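Local coordinates for protein glutathione transferase (Leptospira interrogans serovar Lai, PDB 3UBK) that probably transfers glutathione onto other molecules, as enzymes of the glutathione transferase family do, and binds glutathione, at residues A[7-12]-A[31-36]; A[18-23]-A[196-201]; A[25-30]-A[73-78]; A[52-57]-A[65-70]; A[79-84]-A[149-154]. One frame throughout, in Å; residues are numbered along the deposited sequence. Where two conformers were deposited one is given.

Contact 1. Residues A[7-12]-A[31-36]; sequences HGASIS and QIRIAP
Gly-8 and Ile-32 meet where two parallel strands of the thioredoxin-like N-terminal domain run out, at the end of the beta-alpha-beta unit whose helix 13-25 connects them. Hydrogen bonds carry the contact. Gly-8 N donates to Ile-32 O (2.8 Å), beside the parallel bridge of His-7 with Ile-32. The amide of Gln-31 makes two more: with CG anti to the backbone N (chi1 -176°) and the chain extended, NE2 reaches Gly-8 O at 2.9 Å, nearly straight and within the planes of both groups. Gln-31 NE2 also donates to Ser-10 OG at 3.0 Å, here tilted from the amide plane. Gln-31 OE1 accepts from Lys-19 NZ, so bonds to both amide atoms fix which way the group is turned. Apolar touches flank this polar seam: Ala-9 CB lies 3.5 Å from Arg-33 CG, and Ile-34 CD1 approaches His-7 CB at 3.9 Å. Ser-12 ends the loop as N-cap of helix 13-25, and Gly-8 lies close to Ile-51, a glutathione-binding residue. The His-7 ring, tied through NE2 to Glu-55, runs alongside Ile-32, whose CG1 covers one ring face while CB stands 3.9 Å from ND1.

Contact 2. Residues A[18-23]-A[196-201]; sequences VKLGIL and AGPALV. With SO4 (sulfate ion), chain C.
Val-201 pushes its CG2 methyl into a hollow formed by Lys-19, Leu-20 and Leu-23 on the facing helix. With CG1 anti to its backbone N (chi1 164°), the valine turns CG2 to Leu-23 CD1 at 3.6 Å and to Leu-20 CD2 at 3.8 Å, while CB and CG of Lys-19 pass it in the opposite direction. The reverse fit is made by Leu-23, which points into the dip left by Gly-197: its CB comes to 4.1 Å from Gly-197 CA, the glycine leaving room for the leucine to lie close over the backbone. Around the rims, Leu-20 CD2 rests on the backbone of Pro-198, 3.7 Å from CA, and against its ring. Leu-23 CD2 meets Leu-200 CD2 at 3.9 Å, the two leucines crossing at about a right angle. These helices, roughly antiparallel (144° between the short segments, whose axes come within 9.0 Å), join the thioredoxin-like domain to the all-helical C-terminal domain of the glutathione transferase fold. Helix 153-169 extends the apolar seam, Phe-159 touching both Leu-20 and Pro-198. One edge of the seam is polar: Lys-19 NZ, besides its bond to Gln-31 and a salt bridge to Asp-204, donates at 2.8 Å to a water that in turn donates to Val-201 O. Beyond the packed surface, where helix 196-213 begins, Ala-196 N donates almost straight to O1 of a sulfate ion (3.0 Å), which Lys-195 also binds; the ion probably comes from the crystallisation liquor.

Contact 3. Residues A[25-30]-A[73-78]; sequences KGLEYE and TIFPQT. With SO4 (sulfate ion), chain D.
Lys-25 sends its ammonium group into a cluster of oxygens around the chain that leaves helix 64-74. NZ of Lys-25 donates to Gln-77 O at 2.7 Å, nearly in line with the C=O bond, and to Phe-75 O at 2.8 Å, within that carbonyl's plane. Asp-72 OD1 adds a salt bridge to the same nitrogen, and Pro-79 O accepts a further hydrogen bond from it. The aliphatic chain is extended until its last torsion, where a bend (chi4 -74°) swings NZ in between the oxygens of Phe-75 and Gln-77. Beside this polar grip, Leu-27 lays CD2 over one face of the Phe-75 ring, a CH-pi contact 3.9 Å from the centroid, and touches Gln-77 NE2 with the same methyl. Two waters close the next layer: both donate to Lys-25 O, one also accepting from Gln-77 NE2 and the other donating to Thr-78 O (2.7 Å). A sulfate ion, probably from the crystallisation liquor, accepts from Thr-78 N through O1 (3.1 Å). Further out, Gly-26, with positive phi, ends helix 13-25 in a Schellman motif and turns the chain toward strand 29-32, which places Leu-27. Phe-75 packs on Ile-4 of strand 4-7, so the contact ties two helix ends to the sheet of the thioredoxin-like domain. Such a cluster of oxygens at the C-terminal end of helix 64-74 would probably keep the lysine charged.

Contact 4. Residues A[52-57]-A[65-70]; sequences PVLEMD and GAILEF
Phe-70, on helix 64-74 of the thioredoxin-like N-terminal domain, presents the edge of its ring to Met-56, whose SD lies in the ring plane 3.8 Å from CE2: a Met-aromatic contact made at the rim. Leu-54 CD2 approaches the ring obliquely, 3.9 Å from Phe-70 CD2. Trp-87 of the second subunit also meets the ring, their planes inclined at about 55°, so the aromatic stands between the sheet of its own chain and the dimer partner. Here the helix covers one face of the sheet, its short axis 9.0 Å from that of strand 53-56 and 38° from parallel. Alternate strand residues Leu-54 and Met-56 turn toward the helix. With CG1 anti to its carbonyl carbon (chi1 -68°), Ile-67 lays CG1 against Leu-54 CB at 3.9 Å and carries its terminal methyl on toward Pro-52. That proline follows a cis peptide bond, as the cis-proline of thioredoxin-like folds does, and directly succeeds Ile-51, which binds glutathione; Ser-64, another glutathione-binding residue, opens the helix. At this end Ile-67 CD1 packs 4.0 Å from Pro-52 CG and 3.8 Å from Pro-52 O.

Contact 5. Residues A[79-84]-A[149-154]; sequences PKLIPE and NVFTLA
Leu-81 O receives Leu-153 N at 2.8 Å, a nearly straight bond that arrives in the carbonyl plane on a lone pair (C=O...N angle 119°). It fastens the linker between the two domains of the glutathione transferase fold to the start of helix 153-169. That start is capped: Thr-152 is the N-cap, its OG1 accepting from Ala-154 N at 3.1 Å, while Asp-155 OD2 accepts from Thr-152 N. The second of these bonds is that of a capping box, and the Thr-X-X-Asp sequence matches the N-capping box known at this place in the family. The threonine holds OG1 between its backbone N and carbonyl carbon (chi1 65°), which puts the hydroxyl within reach of Ala-154 N and leaves CG2 near the ring of Pro-83. A water joins the two segments again, donating to Lys-80 O and Phe-151 O, each at 2.7 Å. The linker is also held by Asp-72, whose carboxylate accepts from Leu-81 N and Ile-82 N. Apolar contacts accompany these bonds. Pro-79, which follows a cis peptide bond, brings CG to 3.6 Å from Phe-151 CD1, and Leu-81 runs alongside the phenyl group, its CD2 at the ring edge 3.8 Å from CE1. Leu-153 packs onward against Leu-68. Next to the leading bond, Leu-81 CB and Leu-153 CB stand 4.1 Å apart, and Ile-82 CD1 reaches Leu-153 CD2 at 4.2 Å.

From the N terminus, contact 1 closes first, bringing residues 31-36 back to 7-12 around helix 13-25. Contact 2 opens inside that loop and closes near the C terminus, so it crosses contact 1 and encloses contacts 3, 4 and 5. Contact 3, which also crosses contact 1, joins the end of helix 13-25 to the exit of helix 64-74; contact 4 nests within it, seating helix 64-74 on the sheet. Contact 5 follows in series and pins the interdomain linker to helix 153-169. Contacts 1, 3 and 4 thus organise the thioredoxin-like domain, contact 2 bridges it to the C-terminal helices, and contact 5 secures the passage between domains.

Contact 1. Residues A[7-12]-A[31-36]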
# COMPACT_ATOMS: atom_id res chain seq x y z
N HIS A 7 -5.90 3.02 -18.33
CA HIS A 7 -6.53 1.76 -18.69
C HIS A 7 -7.28 1.21 -17.50
O HIS A 7 -6.69 1.01 -16.43
CB HIS A 7 -5.48 0.74 -19.14
CG HIS A 7 -4.62 1.21 -20.27
ND1 HIS A 7 -4.77 0.76 -21.57
CD2 HIS A 7 -3.61 2.12 -20.31
CE1 HIS A 7 -3.89 1.36 -22.35
NE2 HIS A 7 -3.17 2.18 -21.61
N GLY A 8 -8.57 0.97 -17.68
CA GLY A 8 -9.41 0.40 -16.63
C GLY A 8 -10.80 1.02 -16.61
O GLY A 8 -10.96 2.20 -16.90
N ALA A 9 -11.80 0.22 -16.24
CA ALA A 9 -13.20 0.64 -16.30
C ALA A 9 -13.64 1.40 -15.05
O ALA A 9 -13.05 1.26 -13.98
CB ALA A 9 -14.11 -0.56 -16.55
N SER A 10 -14.70 2.20 -15.21
CA SER A 10 -15.15 3.09 -14.15
C SER A 10 -15.86 2.38 -13.02
O SER A 10 -16.28 3.03 -12.07
CB SER A 10 -16.05 4.20 -14.71
OG SER A 10 -15.35 5.02 -15.64
N ILE A 11 -16.00 1.06 -13.10
CA ILE A 11 -16.57 0.31 -11.99
C ILE A 11 -15.51 -0.08 -10.95
O ILE A 11 -15.86 -0.49 -9.84
CB ILE A 11 -17.33 -0.96 -12.43
CG1 ILE A 11 -16.47 -1.81 -13.36
CG2 ILE A 11 -18.68 -0.61 -13.06
CD1 ILE A 11 -17.03 -3.21 -13.58
N SER A 12 -14.24 0.04 -11.30
CA SER A 12 -13.16 -0.23 -10.34
C SER A 12 -12.91 0.96 -9.41
O SER A 12 -12.68 2.09 -9.86
CB SER A 12 -11.86 -0.59 -11.07
OG SER A 12 -10.77 -0.53 -10.16
N GLN A 31 -9.61 7.55 -21.05
CA GLN A 31 -9.83 6.32 -20.31
C GLN A 31 -10.14 5.18 -21.28
O GLN A 31 -11.05 5.27 -22.10
CB GLN A 31 -10.96 6.50 -19.31
CG GLN A 31 -11.19 5.30 -18.41
CD GLN A 31 -12.28 5.55 -17.39
OE1 GLN A 31 -12.87 6.64 -17.34
NE2 GLN A 31 -12.55 4.56 -16.55
N ILE A 32 -9.35 4.11 -21.18
CA ILE A 32 -9.50 2.94 -22.03
C ILE A 32 -10.12 1.84 -21.20
O ILE A 32 -9.50 1.32 -20.27
CB ILE A 32 -8.14 2.46 -22.58
CG1 ILE A 32 -7.47 3.60 -23.35
CG2 ILE A 32 -8.32 1.22 -23.47
CD1 ILE A 32 -8.41 4.30 -24.31
N ARG A 33 -11.36 1.50 -21.53
CA ARG A 33 -12.13 0.57 -20.73
C ARG A 33 -11.69 -0.85 -21.06
O ARG A 33 -11.87 -1.33 -22.17
CB ARG A 33 -13.62 0.73 -20.99
CG ARG A 33 -14.53 0.00 -20.02
CD ARG A 33 -15.98 0.35 -20.30
NE ARG A 33 -16.17 0.58 -21.72
CZ ARG A 33 -16.11 1.78 -22.30
NH1 ARG A 33 -15.89 2.87 -21.56
NH2 ARG A 33 -16.27 1.88 -23.61
N ILE A 34 -11.07 -1.48 -20.08
CA ILE A 34 -10.78 -2.89 -20.15
C ILE A 34 -11.03 -3.46 -18.77
O ILE A 34 -11.21 -2.71 -17.80
CB ILE A 34 -9.31 -3.16 -20.55
CG1 ILE A 34 -8.36 -2.46 -19.58
CG2 ILE A 34 -9.06 -2.73 -21.99
CD1 ILE A 34 -6.91 -2.88 -19.72
N ALA A 35 -11.08 -4.78 -18.70
CA ALA A 35 -11.22 -5.50 -17.45
C ALA A 35 -9.88 -6.13 -17.11
O ALA A 35 -9.01 -6.25 -17.98
CB ALA A 35 -12.29 -6.58 -17.57
N PRO A 36 -9.69 -6.51 -15.84
CA PRO A 36 -8.47 -7.23 -15.48
C PRO A 36 -8.28 -8.42 -16.43
O PRO A 36 -9.24 -8.86 -17.07
CB PRO A 36 -8.75 -7.71 -14.06
CG PRO A 36 -9.72 -6.70 -13.51
CD PRO A 36 -10.58 -6.31 -14.68

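Contact 2. Residues A[18-23]-A[196-201]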
# COMPACT_ATOMS: atom_id res chain seq x y z
N VAL A 18 -7.60 6.92 -8.98
CA VAL A 18 -6.67 7.63 -9.87
C VAL A 18 -7.38 8.74 -10.65
O VAL A 18 -6.88 9.87 -10.80
CB VAL A 18 -5.97 6.65 -10.85
CG1 VAL A 18 -5.21 7.42 -11.94
CG2 VAL A 18 -5.01 5.69 -10.09
N LYS A 19 -8.57 8.42 -11.14
CA LYS A 19 -9.37 9.36 -11.93
C LYS A 19 -9.70 10.64 -11.15
O LYS A 19 -9.67 11.75 -11.70
CB LYS A 19 -10.65 8.63 -12.35
CG LYS A 19 -11.32 9.11 -13.59
CD LYS A 19 -12.31 8.06 -14.09
CE LYS A 19 -13.43 8.71 -14.86
NZ LYS A 19 -14.40 7.72 -15.41
N LEU A 20 -10.02 10.49 -9.86
CA LEU A 20 -10.28 11.64 -9.01
C LEU A 20 -9.09 12.62 -8.97
O LEU A 20 -9.27 13.86 -9.01
CB LEU A 20 -10.62 11.19 -7.58
CG LEU A 20 -12.00 10.56 -7.36
CD1 LEU A 20 -12.05 9.72 -6.04
CD2 LEU A 20 -13.08 11.64 -7.37
N GLY A 21 -7.89 12.07 -8.88
CA GLY A 21 -6.67 12.88 -8.83
C GLY A 21 -6.41 13.58 -10.16
O GLY A 21 -6.10 14.77 -10.18
N ILE A 22 -6.55 12.85 -11.26
CA ILE A 22 -6.39 13.43 -12.60
C ILE A 22 -7.38 14.57 -12.84
O ILE A 22 -7.00 15.65 -13.31
CB ILE A 22 -6.56 12.34 -13.69
CG1 ILE A 22 -5.35 11.39 -13.71
CG2 ILE A 22 -6.74 12.97 -15.09
CD1 ILE A 22 -5.57 10.08 -14.55
N LEU A 23 -8.65 14.33 -12.52
CA LEU A 23 -9.70 15.32 -12.74
C LEU A 23 -9.49 16.55 -11.89
O LEU A 23 -9.69 17.68 -12.35
CB LEU A 23 -11.08 14.73 -12.42
CG LEU A 23 -11.55 13.72 -13.47
CD1 LEU A 23 -12.81 12.99 -12.99
CD2 LEU A 23 -11.77 14.45 -14.82
N ALA A 196 -17.26 19.05 -9.41
CA ALA A 196 -17.33 18.53 -10.78
C ALA A 196 -16.61 17.21 -10.99
O ALA A 196 -17.12 16.32 -11.68
CB ALA A 196 -16.80 19.57 -11.77
N GLY A 197 -15.40 17.08 -10.43
CA GLY A 197 -14.60 15.86 -10.58
C GLY A 197 -15.24 14.65 -9.91
O GLY A 197 -15.51 13.64 -10.56
N PRO A 198 -15.48 14.73 -8.59
CA PRO A 198 -16.13 13.59 -7.94
C PRO A 198 -17.50 13.26 -8.54
O PRO A 198 -17.85 12.08 -8.66
CB PRO A 198 -16.26 14.05 -6.48
CG PRO A 198 -15.06 14.96 -6.29
CD PRO A 198 -15.02 15.73 -7.62
N ALA A 199 -18.26 14.29 -8.91
CA ALA A 199 -19.56 14.05 -9.57
C ALA A 199 -19.38 13.27 -10.87
O ALA A 199 -20.13 12.33 -11.15
CB ALA A 199 -20.33 15.35 -9.82
N LEU A 200 -18.39 13.66 -11.67
CA LEU A 200 -18.13 12.98 -12.95
C LEU A 200 -17.72 11.51 -12.74
O LEU A 200 -18.17 10.60 -13.45
CB LEU A 200 -17.05 13.73 -13.74
CG LEU A 200 -16.73 13.16 -15.13
CD1 LEU A 200 -17.96 13.25 -16.03
CD2 LEU A 200 -15.55 13.90 -15.77
N VAL A 201 -16.86 11.28 -11.75
CA VAL A 201 -16.47 9.90 -11.42
C VAL A 201 -17.70 9.04 -11.07
O VAL A 201 -17.85 7.92 -11.57
CB VAL A 201 -15.42 9.88 -10.29
CG1 VAL A 201 -15.30 8.49 -9.69
CG2 VAL A 201 -14.07 10.38 -10.83
S SO4 C . -15.22 22.30 -8.08
O1 SO4 C . -16.16 21.81 -9.07
O2 SO4 C . -14.47 23.41 -8.67
O3 SO4 C . -14.26 21.28 -7.67
O4 SO4 C . -15.95 22.76 -6.90
O HOH W 1 -15.62 6.84 -13.02

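Contact 3. Residues A[25-30]-A[73-78]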
# COMPACT_ATOMS: atom_id res chain seq x y z
N LYS A 25 -6.74 17.89 -10.67
CA LYS A 25 -5.64 18.67 -11.22
C LYS A 25 -6.00 19.30 -12.57
O LYS A 25 -5.31 20.21 -13.04
CB LYS A 25 -4.38 17.80 -11.39
CG LYS A 25 -3.64 17.50 -10.09
CD LYS A 25 -2.35 16.74 -10.35
CE LYS A 25 -1.64 16.40 -9.04
NZ LYS A 25 -0.96 17.61 -8.39
N GLY A 26 -7.05 18.79 -13.20
CA GLY A 26 -7.47 19.30 -14.49
C GLY A 26 -6.65 18.75 -15.64
O GLY A 26 -6.53 19.39 -16.68
N LEU A 27 -6.06 17.57 -15.46
CA LEU A 27 -5.24 16.99 -16.51
C LEU A 27 -6.13 16.40 -17.60
O LEU A 27 -7.21 15.89 -17.30
CB LEU A 27 -4.34 15.88 -15.95
CG LEU A 27 -3.31 16.30 -14.89
CD1 LEU A 27 -2.66 15.09 -14.22
CD2 LEU A 27 -2.26 17.18 -15.52
N GLU A 28 -5.68 16.44 -18.84
CA GLU A 28 -6.37 15.74 -19.92
C GLU A 28 -5.92 14.28 -19.98
O GLU A 28 -4.73 13.98 -19.87
CB GLU A 28 -6.09 16.40 -21.27
CG GLU A 28 -6.64 17.81 -21.40
CD GLU A 28 -6.24 18.45 -22.72
OE1 GLU A 28 -5.85 17.71 -23.65
OE2 GLU A 28 -6.31 19.69 -22.81
N TYR A 29 -6.87 13.38 -20.19
CA TYR A 29 -6.57 11.96 -20.26
C TYR A 29 -7.59 11.26 -21.15
O TYR A 29 -8.66 11.79 -21.41
CB TYR A 29 -6.63 11.35 -18.85
CG TYR A 29 -8.03 11.36 -18.29
CD1 TYR A 29 -8.63 12.55 -17.88
CD2 TYR A 29 -8.76 10.18 -18.18
CE1 TYR A 29 -9.90 12.57 -17.38
CE2 TYR A 29 -10.05 10.19 -17.67
CZ TYR A 29 -10.62 11.38 -17.27
OH TYR A 29 -11.89 11.40 -16.77
N GLU A 30 -7.25 10.07 -21.62
CA GLU A 30 -8.26 9.19 -22.20
C GLU A 30 -8.38 7.94 -21.34
O GLU A 30 -7.38 7.35 -20.94
CB GLU A 30 -7.93 8.83 -23.65
CG GLU A 30 -8.58 9.79 -24.66
CD GLU A 30 -8.60 9.24 -26.07
OE1 GLU A 30 -7.92 8.21 -26.33
OE2 GLU A 30 -9.30 9.83 -26.92
N THR A 73 4.15 14.09 -8.72
CA THR A 73 5.53 14.52 -8.86
C THR A 73 5.71 15.28 -10.18
O THR A 73 6.22 16.41 -10.20
CB THR A 73 6.48 13.31 -8.83
OG1 THR A 73 6.41 12.70 -7.54
CG2 THR A 73 7.92 13.74 -9.13
N ILE A 74 5.28 14.68 -11.29
CA ILE A 74 5.47 15.34 -12.57
C ILE A 74 4.46 16.45 -12.88
O ILE A 74 4.78 17.36 -13.64
CB ILE A 74 5.54 14.35 -13.77
CG1 ILE A 74 4.24 13.58 -13.93
CG2 ILE A 74 6.72 13.39 -13.62
CD1 ILE A 74 4.07 13.03 -15.35
N PHE A 75 3.25 16.36 -12.33
CA PHE A 75 2.27 17.45 -12.48
C PHE A 75 1.90 18.05 -11.13
O PHE A 75 0.81 17.79 -10.61
CB PHE A 75 1.00 16.92 -13.16
CG PHE A 75 1.22 16.44 -14.58
CD1 PHE A 75 1.57 17.33 -15.58
CD2 PHE A 75 1.07 15.09 -14.91
CE1 PHE A 75 1.77 16.89 -16.90
CE2 PHE A 75 1.27 14.64 -16.21
CZ PHE A 75 1.61 15.55 -17.21
N PRO A 76 2.81 18.86 -10.55
CA PRO A 76 2.64 19.33 -9.18
C PRO A 76 1.63 20.47 -9.03
O PRO A 76 1.44 20.98 -7.93
CB PRO A 76 4.06 19.81 -8.79
CG PRO A 76 4.69 20.21 -10.10
CD PRO A 76 4.10 19.26 -11.13
N GLN A 77 0.97 20.86 -10.12
CA GLN A 77 -0.09 21.88 -10.05
C GLN A 77 -1.18 21.47 -9.06
O GLN A 77 -1.38 20.28 -8.80
CB GLN A 77 -0.72 22.14 -11.42
CG GLN A 77 -1.19 20.89 -12.20
CD GLN A 77 -0.18 20.43 -13.24
OE1 GLN A 77 1.02 20.38 -12.98
NE2 GLN A 77 -0.67 20.12 -14.44
N THR A 78 -1.90 22.47 -8.54
CA THR A 78 -2.88 22.23 -7.50
C THR A 78 -4.00 21.27 -7.94
O THR A 78 -4.40 21.26 -9.09
CB THR A 78 -3.45 23.55 -6.96
OG1 THR A 78 -4.02 24.31 -8.03
CG2 THR A 78 -2.33 24.37 -6.32
S SO4 D . -1.00 26.12 -8.98
O1 SO4 D . -1.43 25.17 -9.99
O2 SO4 D . -2.12 26.88 -8.43
O3 SO4 D . -0.32 25.38 -7.93
O4 SO4 D . -0.06 27.05 -9.60
O HOH W 2 -3.51 20.89 -14.98
O HOH W 3 -4.40 22.40 -11.51

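Contact 4. Residues A[52-57]-A[65-70]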
# COMPACT_ATOMS: atom_id res chain seq x y z
N PRO A 52 -6.03 -0.05 -12.19
CA PRO A 52 -5.66 0.72 -13.39
C PRO A 52 -4.20 0.57 -13.80
O PRO A 52 -3.33 0.20 -12.98
CB PRO A 52 -5.88 2.17 -12.94
CG PRO A 52 -5.53 2.13 -11.50
CD PRO A 52 -6.14 0.83 -11.01
N VAL A 53 -3.93 0.86 -15.06
CA VAL A 53 -2.58 1.06 -15.55
C VAL A 53 -2.54 2.45 -16.17
O VAL A 53 -3.44 2.81 -16.94
CB VAL A 53 -2.20 0.04 -16.64
CG1 VAL A 53 -0.73 0.18 -17.01
CG2 VAL A 53 -2.48 -1.39 -16.18
N LEU A 54 -1.52 3.23 -15.82
CA LEU A 54 -1.31 4.52 -16.46
C LEU A 54 -0.30 4.38 -17.59
O LEU A 54 0.77 3.78 -17.41
CB LEU A 54 -0.80 5.56 -15.46
CG LEU A 54 -0.64 7.00 -15.98
CD1 LEU A 54 -1.95 7.75 -15.83
CD2 LEU A 54 0.47 7.71 -15.22
N GLU A 55 -0.64 4.92 -18.75
CA GLU A 55 0.30 4.93 -19.87
C GLU A 55 0.67 6.36 -20.23
O GLU A 55 -0.21 7.21 -20.42
CB GLU A 55 -0.30 4.21 -21.08
CG GLU A 55 0.56 4.28 -22.33
CD GLU A 55 -0.10 3.62 -23.55
OE1 GLU A 55 -1.22 3.11 -23.40
OE2 GLU A 55 0.50 3.63 -24.64
N MET A 56 1.97 6.63 -20.27
CA MET A 56 2.51 7.88 -20.81
C MET A 56 3.78 7.56 -21.58
O MET A 56 4.54 6.68 -21.18
CB MET A 56 2.90 8.85 -19.70
CG MET A 56 1.78 9.58 -19.04
SD MET A 56 2.45 10.86 -17.95
CE MET A 56 3.34 11.90 -19.09
N ASP A 57 4.02 8.26 -22.68
CA ASP A 57 5.26 8.07 -23.44
C ASP A 57 5.65 6.60 -23.57
O ASP A 57 6.78 6.23 -23.29
CB ASP A 57 6.41 8.85 -22.79
N GLY A 65 -1.44 3.49 -6.19
CA GLY A 65 -0.61 4.36 -5.34
C GLY A 65 0.60 4.94 -6.06
O GLY A 65 0.85 6.15 -6.01
N ALA A 66 1.37 4.08 -6.73
CA ALA A 66 2.52 4.57 -7.52
C ALA A 66 2.10 5.52 -8.64
O ALA A 66 2.81 6.49 -8.93
CB ALA A 66 3.31 3.40 -8.11
N ILE A 67 0.98 5.23 -9.30
CA ILE A 67 0.43 6.15 -10.31
C ILE A 67 0.18 7.56 -9.75
O ILE A 67 0.63 8.56 -10.32
CB ILE A 67 -0.89 5.61 -10.93
CG1 ILE A 67 -0.63 4.35 -11.78
CG2 ILE A 67 -1.60 6.68 -11.77
CD1 ILE A 67 -1.90 3.57 -12.10
N LEU A 68 -0.55 7.66 -8.65
CA LEU A 68 -0.87 8.98 -8.10
C LEU A 68 0.36 9.71 -7.52
O LEU A 68 0.44 10.92 -7.60
CB LEU A 68 -2.01 8.90 -7.07
CG LEU A 68 -3.38 8.76 -7.76
CD1 LEU A 68 -4.46 8.56 -6.72
CD2 LEU A 68 -3.72 9.97 -8.64
N GLU A 69 1.31 8.97 -6.95
CA GLU A 69 2.56 9.59 -6.47
C GLU A 69 3.34 10.12 -7.67
O GLU A 69 3.95 11.19 -7.61
CB GLU A 69 3.40 8.57 -5.69
CG GLU A 69 2.73 8.09 -4.40
CD GLU A 69 3.12 8.90 -3.17
OE1 GLU A 69 3.86 9.91 -3.30
OE2 GLU A 69 2.70 8.51 -2.06
N PHE A 70 3.31 9.37 -8.76
CA PHE A 70 4.00 9.78 -9.99
C PHE A 70 3.37 11.04 -10.60
O PHE A 70 4.07 12.03 -10.89
CB PHE A 70 3.97 8.61 -10.98
CG PHE A 70 4.41 8.98 -12.37
CD1 PHE A 70 5.76 8.94 -12.72
CD2 PHE A 70 3.47 9.35 -13.33
CE1 PHE A 70 6.18 9.28 -14.02
CE2 PHE A 70 3.88 9.69 -14.64
CZ PHE A 70 5.24 9.65 -14.98

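Contact 5. Residues A[79-84]-A[149-154]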
# COMPACT_ATOMS: atom_id res chain seq x y z
N PRO A 79 -4.47 20.42 -7.01
CA PRO A 79 -4.00 20.30 -5.64
C PRO A 79 -2.79 19.40 -5.57
O PRO A 79 -2.61 18.48 -6.39
CB PRO A 79 -5.17 19.61 -4.93
CG PRO A 79 -5.73 18.69 -6.00
CD PRO A 79 -5.62 19.53 -7.27
N LYS A 80 -1.96 19.67 -4.58
CA LYS A 80 -0.85 18.80 -4.24
C LYS A 80 -1.41 17.60 -3.50
O LYS A 80 -1.89 17.72 -2.37
CB LYS A 80 0.12 19.58 -3.36
CG LYS A 80 0.82 20.69 -4.15
CD LYS A 80 1.65 21.61 -3.28
CE LYS A 80 2.19 22.79 -4.10
NZ LYS A 80 2.97 22.36 -5.31
N LEU A 81 -1.38 16.43 -4.15
CA LEU A 81 -1.95 15.24 -3.54
C LEU A 81 -1.15 14.85 -2.31
O LEU A 81 -1.70 14.30 -1.36
CB LEU A 81 -2.00 14.09 -4.55
CG LEU A 81 -2.78 14.44 -5.83
CD1 LEU A 81 -2.78 13.25 -6.75
CD2 LEU A 81 -4.22 14.87 -5.49
N ILE A 82 0.14 15.15 -2.33
CA ILE A 82 1.01 14.94 -1.19
C ILE A 82 1.37 16.32 -0.70
O ILE A 82 2.07 17.06 -1.40
CB ILE A 82 2.35 14.23 -1.59
CG1 ILE A 82 2.10 12.88 -2.26
CG2 ILE A 82 3.25 14.09 -0.39
CD1 ILE A 82 1.30 11.91 -1.39
N PRO A 83 0.91 16.70 0.51
CA PRO A 83 1.21 18.03 1.02
C PRO A 83 2.71 18.28 1.15
O PRO A 83 3.50 17.36 1.37
CB PRO A 83 0.59 18.01 2.42
CG PRO A 83 -0.53 17.04 2.31
CD PRO A 83 -0.02 15.96 1.38
N GLU A 84 3.09 19.55 1.02
CA GLU A 84 4.48 19.96 1.14
C GLU A 84 5.01 19.75 2.56
O GLU A 84 6.15 19.36 2.75
CB GLU A 84 4.64 21.42 0.73
CG GLU A 84 4.40 21.65 -0.77
CD GLU A 84 4.61 23.10 -1.20
OE1 GLU A 84 5.49 23.78 -0.62
OE2 GLU A 84 3.91 23.56 -2.13
N ASN A 149 -8.20 21.13 5.09
CA ASN A 149 -8.97 22.09 4.32
C ASN A 149 -8.72 22.06 2.80
O ASN A 149 -9.32 22.83 2.05
CB ASN A 149 -8.76 23.51 4.88
CG ASN A 149 -7.37 24.03 4.63
OD1 ASN A 149 -6.54 23.34 4.02
ND2 ASN A 149 -7.10 25.25 5.07
N VAL A 150 -7.85 21.15 2.34
CA VAL A 150 -7.56 21.03 0.91
C VAL A 150 -7.62 19.58 0.41
O VAL A 150 -7.39 18.64 1.17
CB VAL A 150 -6.18 21.65 0.52
CG1 VAL A 150 -6.22 23.17 0.65
CG2 VAL A 150 -5.03 21.05 1.38
N PHE A 151 -7.93 19.41 -0.87
CA PHE A 151 -8.02 18.10 -1.51
C PHE A 151 -6.62 17.46 -1.47
O PHE A 151 -5.63 18.14 -1.72
CB PHE A 151 -8.46 18.30 -2.95
CG PHE A 151 -8.75 17.03 -3.71
CD1 PHE A 151 -7.72 16.24 -4.22
CD2 PHE A 151 -10.06 16.64 -3.95
CE1 PHE A 151 -7.99 15.11 -4.93
CE2 PHE A 151 -10.34 15.51 -4.68
CZ PHE A 151 -9.30 14.73 -5.17
N THR A 152 -6.53 16.18 -1.12
CA THR A 152 -5.25 15.47 -1.13
C THR A 152 -5.43 14.08 -1.66
O THR A 152 -6.55 13.68 -2.00
CB THR A 152 -4.64 15.30 0.27
OG1 THR A 152 -5.49 14.44 1.04
CG2 THR A 152 -4.48 16.64 0.96
N LEU A 153 -4.34 13.32 -1.69
CA LEU A 153 -4.39 11.90 -2.05
C LEU A 153 -5.44 11.15 -1.21
O LEU A 153 -6.09 10.21 -1.69
CB LEU A 153 -3.01 11.25 -1.76
CG LEU A 153 -3.03 9.72 -1.85
CD1 LEU A 153 -3.20 9.29 -3.31
CD2 LEU A 153 -1.76 9.09 -1.25
N ALA A 154 -5.57 11.53 0.05
CA ALA A 154 -6.50 10.81 0.91
C ALA A 154 -7.96 10.96 0.44
O ALA A 154 -8.80 10.11 0.73
CB ALA A 154 -6.33 11.24 2.36
O HOH W 4 -3.42 19.52 -1.12